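Local coordinates for protein anti-sigma-I factor RsgI3 (PDB 6QE7) that probably restrains the sigma factor SigI3 through its cytoplasmic region, and binds pectin and other plant cell-wall polysaccharides through its extracellular tandem PA14 domains, at residues Y11-F19 against L248-I256. Numbering follows the deposited sequence.
Sequences YNNMDFSRF and LKAGRQYDI. With CA (calcium ion), chain E.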
ATOM      1  N   TYR A  11      -2.478   8.740  -3.299  1.00 32.54           N
ATOM      2  CA  TYR A  11      -2.801   7.551  -2.481  1.00 30.14           C
ATOM      3  C   TYR A  11      -2.915   8.037  -1.027  1.00 28.86           C
ATOM      4  O   TYR A  11      -2.056   8.816  -0.637  1.00 25.93           O
ATOM      5  CB  TYR A  11      -1.649   6.560  -2.660  1.00 30.12           C
ATOM      6  CG  TYR A  11      -1.457   6.007  -4.048  1.00 30.28           C
ATOM      7  CD1 TYR A  11      -0.728   6.723  -4.996  1.00 32.17           C
ATOM      8  CD2 TYR A  11      -1.897   4.726  -4.372  1.00 29.32           C
ATOM      9  CE1 TYR A  11      -0.518   6.221  -6.254  1.00 25.28           C
ATOM     10  CE2 TYR A  11      -1.691   4.201  -5.628  1.00 30.63           C
ATOM     11  CZ  TYR A  11      -0.999   4.954  -6.547  1.00 26.91           C
ATOM     12  OH  TYR A  11      -0.869   4.467  -7.783  1.00 29.90           O
ATOM     13  N   ASN A  12      -3.755   7.395  -0.213  1.00 28.86           N
ATOM     14  CA  ASN A  12      -3.985   7.743   1.216  1.00 27.01           C
ATOM     15  C   ASN A  12      -3.071   6.980   2.171  1.00 23.96           C
ATOM     16  O   ASN A  12      -3.176   7.230   3.401  1.00 22.58           O
ATOM     17  CB  ASN A  12      -5.447   7.479   1.626  1.00 27.55           C
ATOM     18  CG  ASN A  12      -6.242   8.757   1.580  1.00 29.91           C
ATOM     19  OD1 ASN A  12      -5.768   9.745   2.118  1.00 29.34           O
ATOM     20  ND2 ASN A  12      -7.397   8.778   0.914  1.00 28.11           N
ATOM     21  N   ASN A  13      -2.227   6.091   1.658  1.00 26.17           N
ATOM     22  CA  ASN A  13      -1.069   5.495   2.383  1.00 26.32           C
ATOM     23  C   ASN A  13       0.230   6.064   1.761  1.00 27.14           C
ATOM     24  O   ASN A  13       0.181   6.614   0.618  1.00 29.55           O
ATOM     25  CB  ASN A  13      -1.143   3.965   2.302  1.00 26.83           C
ATOM     26  CG  ASN A  13      -2.017   3.339   3.377  1.00 28.65           C
ATOM     27  OD1 ASN A  13      -2.347   3.978   4.375  1.00 25.66           O
ATOM     28  ND2 ASN A  13      -2.281   2.042   3.261  1.00 29.99           N
ATOM     29  N   MET A  14       1.376   5.844   2.406  1.00 26.65           N
ATOM     30  CA  MET A  14       2.682   6.422   1.999  1.00 28.81           C
ATOM     31  C   MET A  14       3.457   5.441   1.137  1.00 27.45           C
ATOM     32  O   MET A  14       4.548   5.771   0.684  1.00 26.59           O
ATOM     33  CB  MET A  14       3.457   6.895   3.229  1.00 31.61           C
ATOM     34  CG  MET A  14       4.136   5.857   4.098  1.00 39.00           C
ATOM     35  SD  MET A  14       4.458   7.035   5.546  1.00 46.45           S
ATOM     36  CE  MET A  14       4.840   5.819   6.831  1.00 57.36           C
ATOM     37  N   ASP A  15       2.853   4.288   0.820  1.00 30.08           N
ATOM     38  CA  ASP A  15       3.517   3.277  -0.034  1.00 26.26           C
ATOM     39  C   ASP A  15       2.676   2.948  -1.247  1.00 24.83           C
ATOM     40  O   ASP A  15       2.688   1.758  -1.641  1.00 29.66           O
ATOM     41  CB  ASP A  15       3.686   1.960   0.723  1.00 33.89           C
ATOM     42  CG  ASP A  15       2.345   1.359   1.186  1.00 26.98           C
ATOM     43  OD1 ASP A  15       1.269   2.059   1.117  1.00 29.05           O
ATOM     44  OD2 ASP A  15       2.393   0.197   1.600  1.00 30.61           O
ATOM     45  N   PHE A  16       1.946   3.898  -1.816  1.00 23.52           N
ATOM     46  CA  PHE A  16       1.251   3.716  -3.110  1.00 25.82           C
ATOM     47  C   PHE A  16       0.228   2.604  -2.940  1.00 29.87           C
ATOM     48  O   PHE A  16       0.039   1.844  -3.870  1.00 31.18           O
ATOM     49  CB  PHE A  16       2.211   3.387  -4.267  1.00 28.35           C
ATOM     50  CG  PHE A  16       3.296   4.441  -4.357  1.00 28.40           C
ATOM     51  CD1 PHE A  16       2.983   5.702  -4.797  1.00 24.75           C
ATOM     52  CD2 PHE A  16       4.568   4.192  -3.881  1.00 30.29           C
ATOM     53  CE1 PHE A  16       3.950   6.689  -4.846  1.00 26.35           C
ATOM     54  CE2 PHE A  16       5.537   5.181  -3.895  1.00 32.13           C
ATOM     55  CZ  PHE A  16       5.207   6.433  -4.365  1.00 29.82           C
ATOM     56  N   SER A  17      -0.415   2.542  -1.789  1.00 26.94           N
ATOM     57  CA  SER A  17      -1.665   1.778  -1.560  1.00 27.24           C
ATOM     58  C   SER A  17      -2.723   2.760  -1.075  1.00 25.51           C
ATOM     59  O   SER A  17      -2.378   3.963  -0.682  1.00 29.02           O
ATOM     60  CB  SER A  17      -1.484   0.618  -0.588  1.00 26.49           C
ATOM     61  OG  SER A  17      -1.181   1.127   0.721  1.00 25.98           O
ATOM     62  N   ARG A  18      -3.962   2.300  -1.108  1.00 28.01           N
ATOM     63  CA  ARG A  18      -5.185   3.110  -0.870  1.00 30.01           C
ATOM     64  C   ARG A  18      -5.241   4.244  -1.889  1.00 27.95           C
ATOM     65  O   ARG A  18      -5.329   5.426  -1.520  1.00 26.57           O
ATOM     66  CB  ARG A  18      -5.166   3.659   0.547  1.00 30.20           C
ATOM     67  CG  ARG A  18      -5.750   2.696   1.555  1.00 33.99           C
ATOM     68  CD  ARG A  18      -5.674   3.389   2.881  1.00 32.99           C
ATOM     69  NE  ARG A  18      -5.923   2.497   3.985  1.00 38.02           N
ATOM     70  CZ  ARG A  18      -7.130   2.123   4.397  1.00 44.73           C
ATOM     71  NH1 ARG A  18      -8.222   2.502   3.744  1.00 46.83           N
ATOM     72  NH2 ARG A  18      -7.237   1.371   5.475  1.00 37.54           N
ATOM     73  N   PHE A  19      -5.268   3.850  -3.139  1.00 26.39           N
ATOM     74  CA  PHE A  19      -5.356   4.772  -4.283  1.00 32.29           C
ATOM     75  C   PHE A  19      -6.662   5.574  -4.132  1.00 31.40           C
ATOM     76  O   PHE A  19      -7.678   4.963  -3.801  1.00 27.12           O
ATOM     77  CB  PHE A  19      -5.277   3.993  -5.597  1.00 28.57           C
ATOM     78  CG  PHE A  19      -5.699   4.866  -6.746  1.00 35.82           C
ATOM     79  CD1 PHE A  19      -4.892   5.921  -7.176  1.00 31.18           C
ATOM     80  CD2 PHE A  19      -6.956   4.723  -7.312  1.00 37.16           C
ATOM     81  CE1 PHE A  19      -5.305   6.770  -8.186  1.00 32.26           C
ATOM     82  CE2 PHE A  19      -7.345   5.570  -8.354  1.00 34.50           C
ATOM     83  CZ  PHE A  19      -6.531   6.605  -8.754  1.00 35.01           C
ATOM     84  N   LEU A 248       4.318  -2.613  13.908  1.00 31.51           N
ATOM     85  CA  LEU A 248       3.895  -2.165  12.571  1.00 33.58           C
ATOM     86  C   LEU A 248       3.827  -0.647  12.549  1.00 34.75           C
ATOM     87  O   LEU A 248       3.628   0.000  13.583  1.00 29.83           O
ATOM     88  CB  LEU A 248       2.545  -2.759  12.220  1.00 33.70           C
ATOM     89  CG  LEU A 248       2.480  -4.277  12.289  1.00 31.55           C
ATOM     90  CD1 LEU A 248       1.039  -4.744  12.246  1.00 35.10           C
ATOM     91  CD2 LEU A 248       3.306  -4.945  11.174  1.00 32.14           C
ATOM     92  N   LYS A 249       3.981  -0.093  11.370  1.00 33.09           N
ATOM     93  CA  LYS A 249       3.833   1.357  11.200  1.00 32.21           C
ATOM     94  C   LYS A 249       2.458   1.650  10.589  1.00 29.12           C
ATOM     95  O   LYS A 249       2.050   0.977   9.649  1.00 31.90           O
ATOM     96  CB  LYS A 249       5.000   1.856  10.358  1.00 34.96           C
ATOM     97  CG  LYS A 249       6.398   1.700  10.969  1.00 39.35           C
ATOM     98  CD  LYS A 249       7.469   2.258  10.005  1.00 41.28           C
ATOM     99  CE  LYS A 249       8.906   2.137  10.467  1.00 45.04           C
ATOM    100  NZ  LYS A 249       9.842   2.400   9.337  1.00 44.07           N
ATOM    101  N   ALA A 250       1.793   2.705  11.028  1.00 30.63           N
ATOM    102  CA  ALA A 250       0.602   3.234  10.326  1.00 29.18           C
ATOM    103  C   ALA A 250       1.034   3.751   8.962  1.00 28.53           C
ATOM    104  O   ALA A 250       2.172   4.220   8.801  1.00 31.77           O
ATOM    105  CB  ALA A 250      -0.031   4.318  11.143  1.00 32.40           C
ATOM    106  N   GLY A 251       0.134   3.696   8.026  1.00 32.70           N
ATOM    107  CA  GLY A 251       0.275   4.387   6.751  1.00 31.24           C
ATOM    108  C   GLY A 251       0.852   3.495   5.687  1.00 33.12           C
ATOM    109  O   GLY A 251       1.231   4.046   4.677  1.00 32.75           O
ATOM    110  N   ARG A 252       1.064   2.200   5.933  1.00 31.96           N
ATOM    111  CA  ARG A 252       1.575   1.282   4.888  1.00 29.46           C
ATOM    112  C   ARG A 252       0.932  -0.105   5.042  1.00 32.36           C
ATOM    113  O   ARG A 252       0.531  -0.385   6.094  1.00 32.39           O
ATOM    114  CB  ARG A 252       3.107   1.191   4.909  1.00 38.22           C
ATOM    115  CG  ARG A 252       3.728   0.886   6.264  1.00 43.66           C
ATOM    116  CD  ARG A 252       5.071   0.198   6.135  1.00 49.15           C
ATOM    117  NE  ARG A 252       4.970  -1.128   5.488  1.00 59.16           N
ATOM    118  CZ  ARG A 252       5.997  -1.967   5.235  1.00 54.13           C
ATOM    119  NH1 ARG A 252       7.252  -1.666   5.562  1.00 51.21           N
ATOM    120  NH2 ARG A 252       5.763  -3.113   4.621  1.00 44.93           N
ATOM    121  N   GLN A 253       0.933  -0.914   3.980  1.00 28.77           N
ATOM    122  CA  GLN A 253       0.358  -2.258   3.871  1.00 36.45           C
ATOM    123  C   GLN A 253       1.446  -3.238   4.258  1.00 33.88           C
ATOM    124  O   GLN A 253       2.635  -2.969   3.959  1.00 29.97           O
ATOM    125  CB  GLN A 253      -0.099  -2.520   2.437  1.00 35.14           C
ATOM    126  CG  GLN A 253      -1.379  -1.813   2.034  1.00 37.24           C
ATOM    127  CD  GLN A 253      -1.748  -2.331   0.676  1.00 37.79           C
ATOM    128  OE1 GLN A 253      -0.903  -2.758  -0.165  1.00 41.16           O
ATOM    129  NE2 GLN A 253      -3.035  -2.388   0.499  1.00 34.28           N
ATOM    130  N   TYR A 254       1.025  -4.303   4.920  1.00 28.87           N
ATOM    131  CA  TYR A 254       1.869  -5.455   5.252  1.00 30.65           C
ATOM    132  C   TYR A 254       1.153  -6.681   4.711  1.00 28.26           C
ATOM    133  O   TYR A 254      -0.109  -6.726   4.583  1.00 30.10           O
ATOM    134  CB  TYR A 254       2.095  -5.596   6.748  1.00 28.09           C
ATOM    135  CG  TYR A 254       2.821  -4.489   7.399  1.00 28.48           C
ATOM    136  CD1 TYR A 254       2.185  -3.345   7.837  1.00 27.84           C
ATOM    137  CD2 TYR A 254       4.199  -4.560   7.516  1.00 29.80           C
ATOM    138  CE1 TYR A 254       2.906  -2.339   8.466  1.00 28.29           C
ATOM    139  CE2 TYR A 254       4.929  -3.545   8.089  1.00 25.74           C
ATOM    140  CZ  TYR A 254       4.282  -2.409   8.529  1.00 29.06           C
ATOM    141  OH  TYR A 254       5.010  -1.410   9.100  1.00 29.43           O
ATOM    142  N   ASP A 255       1.936  -7.666   4.326  1.00 28.80           N
ATOM    143  CA  ASP A 255       1.361  -8.969   3.920  1.00 28.18           C
ATOM    144  C   ASP A 255       0.622  -9.569   5.117  1.00 27.97           C
ATOM    145  O   ASP A 255       1.075  -9.469   6.333  1.00 31.15           O
ATOM    146  CB  ASP A 255       2.444  -9.906   3.369  1.00 31.12           C
ATOM    147  CG  ASP A 255       2.994  -9.452   2.036  1.00 35.53           C
ATOM    148  OD1 ASP A 255       2.194  -9.167   1.138  1.00 43.58           O
ATOM    149  OD2 ASP A 255       4.181  -9.310   1.942  1.00 49.24           O
ATOM    150  N   ILE A 256      -0.453 -10.297   4.804  1.00 32.43           N
ATOM    151  CA  ILE A 256      -1.130 -11.091   5.847  1.00 26.83           C
ATOM    152  C   ILE A 256      -1.481 -12.443   5.195  1.00 32.10           C
ATOM    153  O   ILE A 256      -1.984 -12.438   4.067  1.00 31.43           O
ATOM    154  CB  ILE A 256      -2.358 -10.370   6.439  1.00 29.53           C
ATOM    155  CG1 ILE A 256      -3.079 -11.283   7.449  1.00 29.81           C
ATOM    156  CG2 ILE A 256      -3.324  -9.878   5.359  1.00 32.84           C
ATOM    157  CD1 ILE A 256      -4.207 -10.665   8.261  1.00 28.01           C
TER
HETATM  158 CA    CA E 402      -2.773   8.415   5.293  1.00 27.77          CA
HETATM  159  O   HOH W   1      -3.684  10.216   3.901  1.00 28.46           O
HETATM  160  O   HOH W   2      -3.028   6.113   6.026  1.00 28.63           O
HETATM  161  O   HOH W   3       4.322  -1.167   2.182  1.00 49.33           O
HETATM  162  O   HOH W   4      -5.184   7.910   5.482  1.00 28.26           O
HETATM  163  O   HOH W   5      -3.561   9.569   7.302  1.00 25.57           O
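Met-14 and Asp-15 each form one straight hydrogen bond with the loop 251-253. The amide N of Met-14 donates to Gly-251 O at 2.9 Å, and the amide N of Gln-253 donates to Asp-15 OD2 at 3.0 Å, reaching the carboxylate on its syn side but 32° out of its plane. Asp-15 CG stands between its own backbone N and carbonyl carbon (chi1 60°), which turns the carboxylate toward this loop and lets OD2 also rest on Arg-252 CB. Van der Waals contacts surround this pair: Met-14 runs out extended until CE lies 3.7 Å from Ala-250 O, Asn-13 packs its amide against the Gly-251 backbone, and the Gln-253 side chain passes over Ser-17, with Ser-17 CB 3.2 Å from Gln-253 CD.

Within 11-19 a polar chain fixes these groups. Ser-17 OG donates to Asp-15 OD1 at 2.7 Å and accepts from Asn-13 ND2, which lies 2.9 Å away with OG in its amide plane. Asn-13 ND2 also donates to Asp-203 of the second PA14 domain, whose carboxylate forms a salt bridge with Arg-18. Next to Asn-13, Asn-12 O binds calcium at 2.3 Å together with Asp-44 and Thr-45; one of the calcium's waters donates to Asn-13 OD1, linking the metal shell to the contact. The arrangement is a loop-to-loop interface between two beta-sandwich PA14 domains, with a calcium site of the first domain beside the junction of the dyad.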